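Local coordinates for Glyoxalase/Bleomycin resistance protein (Bacillus cereus ATCC 14579, PDB 1XQA), which is of unknown function but binds magnesium and is a possible glyoxalase of the glyoxalase/bleomycin resistance/dioxygenase superfamily, at residues L7-A12 against G105-E110. Sequence-based numbering, arbitrary orientation.
Sequences LNLTVA and GGFTIE
Leu9 lays one methyl, CD2, over the centre of the Phe107 ring. The carbon sits 3.5 Å from the ring centroid and only 5° off the ring normal, a CH-pi contact. All six ring carbons are therefore nearly equidistant from it, with CZ of Phe107 closest to CD2 of Leu9 at 3.6 Å. With CG anti to its backbone N (chi1 -168°), Leu9 extends from its strand and brings CD2 onto the ring face; the two side chains cross at about a right angle. Phe107 has CG between its own N and carbonyl carbon (chi1 64°), which turns one ring face to Leu9 CD2. Val11 adds a second apolar contact, with CG1 3.9 Å from CD2 of Phe107, at an oblique approach to the ring.

The two strands belong to different four-stranded sheets, each with strand order 1-4-3-2. This is the paired beta-alpha-beta-beta-beta architecture of the vicinal oxygen chelate fold, and the contact joins its two modules. Strand 107-112 also carries Glu110, which binds magnesium with His63; the Phe107 side chain lies about 12 Å from the metal.

Where strand 6-11 ends, the backbone takes over. Ala12 N donates a nearly straight hydrogen bond to Gly105 O, 3.0 Å away. CA of Val11 lies 3.5 Å from the same Gly105 O. Gly105 CA packs 4.0 Å from Val11 CB, with the glycine at a positive phi.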
# COMPACT_ATOMS: atom_id res chain seq x y z
N LEU A 7 -2.46 0.06 -19.94
CA LEU A 7 -2.52 -1.39 -20.05
C LEU A 7 -3.82 -1.80 -19.38
O LEU A 7 -4.08 -1.39 -18.24
CB LEU A 7 -1.33 -2.04 -19.34
CG LEU A 7 -1.19 -3.57 -19.37
CD1 LEU A 7 -0.78 -4.02 -20.77
CD2 LEU A 7 -0.14 -4.04 -18.34
N ASN A 8 -4.65 -2.56 -20.08
CA ASN A 8 -5.77 -3.23 -19.44
C ASN A 8 -5.34 -4.67 -19.18
O ASN A 8 -5.15 -5.46 -20.11
CB ASN A 8 -7.03 -3.20 -20.29
CG ASN A 8 -8.25 -3.71 -19.55
OD1 ASN A 8 -8.84 -4.73 -19.93
ND2 ASN A 8 -8.63 -3.02 -18.48
N LEU A 9 -5.13 -4.96 -17.90
CA LEU A 9 -4.62 -6.24 -17.46
C LEU A 9 -5.74 -7.07 -16.91
O LEU A 9 -6.30 -6.74 -15.85
CB LEU A 9 -3.58 -6.00 -16.38
CG LEU A 9 -2.70 -7.16 -15.97
CD1 LEU A 9 -1.81 -7.64 -17.12
CD2 LEU A 9 -1.85 -6.67 -14.81
N THR A 10 -6.12 -8.12 -17.64
CA THR A 10 -7.14 -9.05 -17.18
C THR A 10 -6.56 -9.84 -16.00
O THR A 10 -5.42 -10.34 -16.07
CB THR A 10 -7.57 -10.00 -18.30
OG1 THR A 10 -7.77 -9.26 -19.52
CG2 THR A 10 -8.88 -10.70 -17.92
N VAL A 11 -7.34 -9.93 -14.92
CA VAL A 11 -6.92 -10.68 -13.74
C VAL A 11 -8.02 -11.59 -13.17
O VAL A 11 -9.23 -11.41 -13.42
CB VAL A 11 -6.38 -9.76 -12.61
CG1 VAL A 11 -5.13 -9.01 -13.07
CG2 VAL A 11 -7.46 -8.78 -12.15
N ALA A 12 -7.58 -12.58 -12.39
CA ALA A 12 -8.47 -13.51 -11.72
C ALA A 12 -9.20 -12.86 -10.56
O ALA A 12 -10.30 -13.25 -10.21
CB ALA A 12 -7.68 -14.72 -11.22
N GLY A 105 -3.77 -12.26 -8.67
CA GLY A 105 -4.51 -12.01 -9.90
C GLY A 105 -3.98 -12.75 -11.12
O GLY A 105 -4.64 -12.79 -12.16
N GLY A 106 -2.79 -13.34 -11.01
CA GLY A 106 -2.33 -14.28 -12.04
C GLY A 106 -1.47 -13.76 -13.18
O GLY A 106 -1.61 -14.21 -14.32
N PHE A 107 -0.57 -12.83 -12.87
CA PHE A 107 0.43 -12.34 -13.83
C PHE A 107 1.76 -12.14 -13.12
O PHE A 107 1.82 -12.03 -11.89
CB PHE A 107 -0.04 -11.02 -14.47
CG PHE A 107 -0.17 -9.89 -13.51
CD1 PHE A 107 0.84 -8.94 -13.40
CD2 PHE A 107 -1.28 -9.79 -12.67
CE1 PHE A 107 0.73 -7.89 -12.49
CE2 PHE A 107 -1.40 -8.76 -11.76
CZ PHE A 107 -0.38 -7.80 -11.67
N THR A 108 2.83 -12.08 -13.90
CA THR A 108 4.19 -11.97 -13.38
C THR A 108 4.64 -10.52 -13.45
O THR A 108 4.38 -9.84 -14.45
CB THR A 108 5.14 -12.85 -14.20
OG1 THR A 108 4.69 -14.20 -14.09
CG2 THR A 108 6.60 -12.73 -13.71
N ILE A 109 5.31 -10.07 -12.39
CA ILE A 109 5.88 -8.75 -12.32
C ILE A 109 7.40 -8.87 -12.29
O ILE A 109 7.96 -9.76 -11.64
CB ILE A 109 5.38 -8.00 -11.05
CG1 ILE A 109 3.94 -7.51 -11.26
CG2 ILE A 109 6.32 -6.83 -10.71
CD1 ILE A 109 3.28 -6.93 -10.01
N GLU A 110 8.06 -7.99 -13.01
CA GLU A 110 9.51 -7.88 -12.96
C GLU A 110 9.93 -6.65 -12.15
O GLU A 110 9.35 -5.57 -12.29
CB GLU A 110 10.02 -7.74 -14.40
CG GLU A 110 11.48 -7.47 -14.55
CD GLU A 110 11.81 -6.93 -15.93
OE1 GLU A 110 10.90 -6.39 -16.59
OE2 GLU A 110 12.98 -7.04 -16.35